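Local coordinates for protein walker-Type ATPase (Pyrococcus abyssi, PDB 2QEN) that is of unknown cellular role but binds ADP and magnesium and is probably an ATP-binding P-loop ATPase, at residues Ser46-Arg49 and Ala50-Glu54; Arg118-Asn121 and Asp122-Glu125; Asp160-Pro163 and Asn164-Ile167. The protein carries 1 engineered substitution. One frame throughout, in Å; residues are numbered along the deposited sequence.

Contact 1. Residues Ser46-Arg49 and Ala50-Glu54. With ADP (adenosine-5'-diphosphate), chain C.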
# COMPACT_ATOMS: atom_id res chain seq x y z
N SER A 46 7.35 0.43 -3.15
CA SER A 46 8.52 0.59 -4.00
C SER A 46 8.93 2.05 -4.13
O SER A 46 10.09 2.36 -3.97
CB SER A 46 8.25 -0.01 -5.39
OG SER A 46 7.85 -1.36 -5.24
N LEU A 47 7.95 2.92 -4.42
CA LEU A 47 8.17 4.36 -4.49
C LEU A 47 8.69 4.90 -3.16
O LEU A 47 9.65 5.66 -3.13
CB LEU A 47 6.88 5.09 -4.90
CG LEU A 47 6.94 6.62 -4.99
CD1 LEU A 47 7.80 7.09 -6.20
CD2 LEU A 47 5.53 7.21 -5.06
N LEU A 48 8.08 4.45 -2.06
CA LEU A 48 8.48 4.86 -0.71
C LEU A 48 9.91 4.43 -0.34
O LEU A 48 10.66 5.24 0.20
CB LEU A 48 7.46 4.40 0.34
CG LEU A 48 7.67 4.91 1.77
CD1 LEU A 48 7.76 6.46 1.83
CD2 LEU A 48 6.58 4.37 2.68
N ARG A 49 10.28 3.18 -0.63
CA ARG A 49 11.65 2.71 -0.38
C ARG A 49 12.71 3.49 -1.17
O ARG A 49 13.77 3.82 -0.62
CB ARG A 49 11.80 1.21 -0.67
CG ARG A 49 11.23 0.29 0.42
CD ARG A 49 11.66 -1.16 0.22
NE ARG A 49 11.07 -1.71 -1.00
CZ ARG A 49 9.91 -2.35 -1.06
NH1 ARG A 49 9.17 -2.54 0.03
NH2 ARG A 49 9.48 -2.78 -2.24
N ALA A 50 12.43 3.75 -2.45
CA ALA A 50 13.29 4.57 -3.31
C ALA A 50 13.44 6.00 -2.76
O ALA A 50 14.53 6.55 -2.74
CB ALA A 50 12.74 4.59 -4.72
N PHE A 51 12.32 6.58 -2.32
CA PHE A 51 12.28 7.92 -1.72
C PHE A 51 13.13 8.00 -0.44
O PHE A 51 13.88 8.95 -0.25
CB PHE A 51 10.82 8.26 -1.39
CG PHE A 51 10.57 9.70 -1.05
CD1 PHE A 51 10.46 10.65 -2.06
CD2 PHE A 51 10.38 10.09 0.28
CE1 PHE A 51 10.18 11.96 -1.75
CE2 PHE A 51 10.12 11.42 0.59
CZ PHE A 51 10.02 12.36 -0.42
N LEU A 52 13.00 6.99 0.43
CA LEU A 52 13.78 6.95 1.68
C LEU A 52 15.24 6.58 1.45
O LEU A 52 16.07 6.86 2.31
CB LEU A 52 13.15 6.02 2.72
CG LEU A 52 11.76 6.40 3.24
CD1 LEU A 52 11.13 5.24 4.02
CD2 LEU A 52 11.83 7.66 4.09
N ASN A 53 15.54 5.95 0.31
CA ASN A 53 16.92 5.58 -0.04
C ASN A 53 17.83 6.81 -0.05
O ASN A 53 19.00 6.74 0.32
CB ASN A 53 16.98 4.86 -1.39
CG ASN A 53 18.35 4.24 -1.69
OD1 ASN A 53 18.91 3.52 -0.86
ND2 ASN A 53 18.87 4.50 -2.89
N GLU A 54 17.27 7.95 -0.45
CA GLU A 54 18.03 9.20 -0.55
C GLU A 54 17.80 10.15 0.62
O GLU A 54 18.57 11.09 0.82
CB GLU A 54 17.71 9.90 -1.89
CG GLU A 54 18.42 9.25 -3.08
CD GLU A 54 17.88 9.71 -4.43
OE1 GLU A 54 18.11 10.89 -4.79
OE2 GLU A 54 17.24 8.90 -5.12
PB ADP C . 2.00 -1.62 -3.19
O1B ADP C . 1.37 -0.43 -3.86
O2B ADP C . 2.90 -1.22 -2.04
O3B ADP C . 1.07 -2.74 -2.83
PA ADP C . 4.55 -2.54 -4.36
O1A ADP C . 5.38 -1.29 -4.23
O2A ADP C . 4.86 -3.74 -3.52
O3A ADP C . 2.95 -2.23 -4.34
O5' ADP C . 4.68 -2.95 -5.93
C5' ADP C . 4.32 -4.23 -6.43
C4' ADP C . 5.50 -4.76 -7.26
O4' ADP C . 5.51 -4.15 -8.57
C3' ADP C . 6.89 -4.45 -6.70
O3' ADP C . 7.39 -5.49 -5.87
C2' ADP C . 7.75 -4.38 -7.92
O2' ADP C . 7.86 -5.72 -8.39
C1' ADP C . 6.84 -3.78 -8.94
N9 ADP C . 6.87 -2.31 -9.12
C8 ADP C . 6.01 -1.44 -8.55
N7 ADP C . 6.23 -0.18 -8.97
C5 ADP C . 7.26 -0.22 -9.84
C6 ADP C . 8.02 0.76 -10.65
N6 ADP C . 7.70 2.07 -10.63
N1 ADP C . 9.03 0.29 -11.42
C2 ADP C . 9.36 -1.01 -11.45
N3 ADP C . 8.71 -1.96 -10.76
C4 ADP C . 7.67 -1.63 -9.94
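Ala-50, Phe-51, Leu-52 and Asn-53 each direct the backbone N-H to the carbonyl oxygen four residues earlier, binding the second half of the 46-54 segment to the first as a continuous helix. The bond from Ala-50 N to Ser-46 O measures 3.1 Å and is nearly straight, at 167°. Phe-51 N to Leu-47 O and Leu-52 N to Leu-48 O are both 2.9 Å, whereas the bond from Asn-53 N to Arg-49 O is weak.

Apolar contact runs along one flank. Leu-48 and Leu-52 lie side by side and point the same way, with Leu-48 CG 4.1 Å from Leu-52 CD1. Both leucines rest on Leu-59 of strand 57-61; Leu-48 also meets Ala-133, and Leu-52 meets Ile-131, of strand 130-135.

Polar contact with the nucleotide falls to Ser-46, which grips one oxygen of the ADP alpha-phosphate twice. Ser-46 N lies 2.8 Å from ADP O1A, with an N-H...O angle of 158°, and Ser-46 OG donates to the same O1A at 2.7 Å. The chi1 of -55° sets OG beside the backbone N, and this brings both donors to one acceptor.

Arg-49 bends at chi3, and Ser-46 N lies 3.9 Å above one face of the Arg-49 guanidinium, offset toward its rim. Arg-49 NE is hydrogen-bonded to the backbone oxygen of Lys-8, and the side chain comes within about 6 Å of the bound magnesium ion, between nearest atoms.

Chemically, the alpha-phosphate oxygen is held here by two neutral donors from a single residue. With the neighbouring backbone amides of Gly-43, Lys-44 and Ser-45, in a Walker A arrangement, they put the start of the helix against the diphosphate, where its dipole would probably favour the negative charge.

Contact 2. Residues Arg118-Asn121 and Asp122-Glu125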
# COMPACT_ATOMS: atom_id res chain seq x y z
N ARG A 118 10.45 12.06 20.03
CA ARG A 118 11.22 13.25 20.40
C ARG A 118 12.71 13.12 20.03
O ARG A 118 13.28 14.04 19.47
CB ARG A 118 11.08 13.57 21.90
CG ARG A 118 9.72 14.14 22.29
CD ARG A 118 9.73 14.67 23.73
NE ARG A 118 9.68 13.57 24.69
CZ ARG A 118 8.61 13.24 25.41
NH1 ARG A 118 7.48 13.94 25.30
NH2 ARG A 118 8.66 12.21 26.25
N GLU A 119 13.32 11.98 20.36
CA GLU A 119 14.69 11.69 19.93
C GLU A 119 14.88 11.70 18.40
O GLU A 119 15.89 12.20 17.90
CB GLU A 119 15.17 10.37 20.52
CG GLU A 119 15.44 10.41 22.02
CD GLU A 119 15.88 9.07 22.60
OE1 GLU A 119 16.73 8.39 21.97
OE2 GLU A 119 15.39 8.69 23.69
N LEU A 120 13.90 11.18 17.66
CA LEU A 120 13.95 11.18 16.19
C LEU A 120 13.81 12.59 15.60
O LEU A 120 14.42 12.88 14.58
CB LEU A 120 12.87 10.27 15.60
CG LEU A 120 13.03 8.77 15.82
CD1 LEU A 120 11.84 8.03 15.20
CD2 LEU A 120 14.36 8.27 15.26
N ASN A 121 13.00 13.43 16.25
CA ASN A 121 12.90 14.85 15.92
C ASN A 121 14.21 15.62 16.20
O ASN A 121 14.58 16.50 15.42
CB ASN A 121 11.72 15.50 16.66
CG ASN A 121 11.50 16.95 16.25
OD1 ASN A 121 11.01 17.22 15.15
ND2 ASN A 121 11.85 17.89 17.12
N ASP A 122 14.88 15.29 17.31
CA ASP A 122 16.22 15.83 17.63
C ASP A 122 17.22 15.49 16.53
O ASP A 122 18.08 16.30 16.17
CB ASP A 122 16.75 15.25 18.96
CG ASP A 122 16.01 15.77 20.18
OD1 ASP A 122 15.20 16.72 20.06
OD2 ASP A 122 16.24 15.21 21.28
N LEU A 123 17.09 14.28 15.99
CA LEU A 123 17.92 13.82 14.89
C LEU A 123 17.57 14.62 13.61
O LEU A 123 18.46 15.04 12.86
CB LEU A 123 17.73 12.31 14.71
CG LEU A 123 18.41 11.51 13.59
CD1 LEU A 123 19.91 11.75 13.61
CD2 LEU A 123 18.10 10.01 13.77
N GLY A 124 16.26 14.85 13.42
CA GLY A 124 15.75 15.68 12.34
C GLY A 124 16.31 17.09 12.35
O GLY A 124 16.55 17.68 11.30
N GLU A 125 16.51 17.63 13.55
CA GLU A 125 17.07 18.98 13.74
C GLU A 125 18.45 19.13 13.16
O GLU A 125 18.80 20.19 12.65
CB GLU A 125 17.12 19.34 15.23
CG GLU A 125 15.88 20.01 15.74
CD GLU A 125 15.88 20.20 17.25
OE1 GLU A 125 16.96 20.29 17.87
OE2 GLU A 125 14.76 20.26 17.81
O HOH W 1 12.31 20.68 16.40
O HOH W 2 12.73 16.96 19.81
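Asn-121 and Glu-125, one turn apart on helix 113-127, cross with the amide and carboxylate planes 86° apart. Their nearest polar atoms, Asn-121 ND2 and Glu-125 OE2, are 3.8 Å from each other, and a water fills the link: it accepts from Asn-121 ND2 at 2.9 Å and donates to Glu-125 OE2 at 2.9 Å. A second water accepts from Asn-121 ND2 and lies 2.5 Å from Asp-122 OD1, a separation so short that this second link is less certain. Asn-121 CG stands anti to the backbone N (chi1 -175°), and the amide thereby comes to lie on the same flank as both acids. Beneath it the backbone is regular, with Glu-125 N bonded to Asn-121 O at 2.9 Å.

Elsewhere on the helix the link is apolar and looser: Leu-120 CD2 approaches Leu-123 CD2 to 4.4 Å. That pair faces the parallel sheet, both leucines touching Phe-130 of strand 130-135, and Leu-120 reaching Leu-165 of strand 165-171. Asn-121 also packs on Leu-165, while its OD1 accepts a weak hydrogen bond from Asn-164 N in the turn before that strand.

Contact 3. Residues Asp160-Pro163 and Asn164-Ile167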
# COMPACT_ATOMS: atom_id res chain seq x y z
N ASP A 160 1.87 18.89 15.72
CA ASP A 160 1.90 20.20 16.36
C ASP A 160 3.28 20.62 16.86
O ASP A 160 3.61 21.80 16.84
CB ASP A 160 0.94 20.23 17.56
CG ASP A 160 -0.52 20.06 17.16
OD1 ASP A 160 -0.92 20.37 16.02
OD2 ASP A 160 -1.29 19.62 18.04
N SER A 161 4.07 19.65 17.32
CA SER A 161 5.23 19.95 18.18
C SER A 161 6.59 19.43 17.72
O SER A 161 7.60 19.77 18.32
CB SER A 161 4.98 19.42 19.58
OG SER A 161 3.75 19.89 20.06
N LEU A 162 6.61 18.59 16.69
CA LEU A 162 7.88 18.04 16.19
C LEU A 162 8.14 18.49 14.73
O LEU A 162 7.95 17.71 13.79
CB LEU A 162 7.91 16.51 16.39
CG LEU A 162 7.68 15.99 17.83
CD1 LEU A 162 7.55 14.46 17.88
CD2 LEU A 162 8.74 16.48 18.84
N PRO A 163 8.55 19.76 14.54
CA PRO A 163 8.70 20.34 13.19
C PRO A 163 9.80 19.73 12.32
O PRO A 163 9.78 19.90 11.10
CB PRO A 163 9.01 21.82 13.46
CG PRO A 163 9.55 21.86 14.86
CD PRO A 163 8.86 20.75 15.60
N ASN A 164 10.75 19.03 12.92
CA ASN A 164 11.78 18.37 12.11
C ASN A 164 11.48 16.90 11.87
O ASN A 164 12.36 16.11 11.54
CB ASN A 164 13.14 18.57 12.76
CG ASN A 164 13.51 20.02 12.83
OD1 ASN A 164 13.14 20.71 13.78
ND2 ASN A 164 14.22 20.50 11.83
N LEU A 165 10.21 16.54 12.03
CA LEU A 165 9.79 15.18 11.87
C LEU A 165 8.61 15.14 10.90
O LEU A 165 7.64 15.89 11.06
CB LEU A 165 9.42 14.60 13.23
CG LEU A 165 9.36 13.08 13.37
CD1 LEU A 165 10.76 12.48 13.25
CD2 LEU A 165 8.71 12.72 14.72
N LYS A 166 8.71 14.29 9.88
CA LYS A 166 7.65 14.13 8.90
C LYS A 166 7.14 12.69 8.95
O LYS A 166 7.92 11.76 9.14
CB LYS A 166 8.13 14.49 7.49
CG LYS A 166 8.49 15.95 7.30
CD LYS A 166 7.26 16.87 7.41
CE LYS A 166 7.66 18.31 7.71
NZ LYS A 166 7.94 19.07 6.49
N ILE A 167 5.83 12.54 8.81
CA ILE A 167 5.20 11.23 8.90
C ILE A 167 4.47 10.98 7.57
O ILE A 167 3.79 11.86 7.05
CB ILE A 167 4.24 11.15 10.12
CG1 ILE A 167 5.02 11.18 11.44
CG2 ILE A 167 3.34 9.88 10.05
CD1 ILE A 167 4.13 11.19 12.66
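This is a local turn contact in which Leu-162 to Leu-165 carry the chain from the end of helix 149-161 into strand 165-171. Leu-162 is the first residue to leave helical geometry, and the four residues form a type I beta turn. Its closing hydrogen bond runs from Leu-165 N to Leu-162 O at 3.1 Å, with an N-H...O angle of 142°. The donor stands above the carbonyl plane, 50° out of it, so the bond does not use a lone-pair direction.

Apolar packing spans the two ends of the turn. Leu-162 and Leu-165 lie side by side and point the same way, with Leu-162 CD1 3.8 Å from Leu-165 CD2. Both are buried against helix 113-127, Leu-162 on Asn-121 and Leu-165 on Phe-117.

At the corner, the ring-restrained phi of Pro-163 suits the second position of the turn. Asn-164 CG is anti to the carbonyl carbon (chi1 -62°), which sets the amide beside the proline ring, Asn-164 OD1 being 3.9 Å from Pro-163 CG. Asn-164 ND2 is hydrogen-bonded to Gly-128 O. With an alanine here that donor is gone, and the corner would probably lose its side-chain tie to the chain leading into strand 130-135. Lys-166 NZ makes a hydrogen bond to Leu-28 O and a salt bridge with Glu-129.

Strand 130-135, helix 149-161 and strand 165-171 make up a beta-alpha-beta crossover between adjacent parallel strands, the repeating connection of P-loop NTPase sheets, and this turn is its return from helix to strand.

In the fold
Along the chain the contacts come in series: contact 1 on helix 44-54, contact 2 on helix 113-127, and contact 3 where helix 149-161 gives way to strand 165-171. Contacts 1 and 2 lie on helices packed on the five-stranded parallel sheet of the ATPase domain, and contact 3 runs into one of its strands. Contacts 2 and 3 are neighbours, their centres 9 Å apart, and they touch where Glu-125 CG comes 3.4 Å from Asn-164 OD1. Contact 1 stands apart, its centre about 20 Å from each of the others. Of the three, contact 1 alone touches the nucleotide, through Ser-46; contacts 2 and 3 are structural packing away from the nucleotide and magnesium.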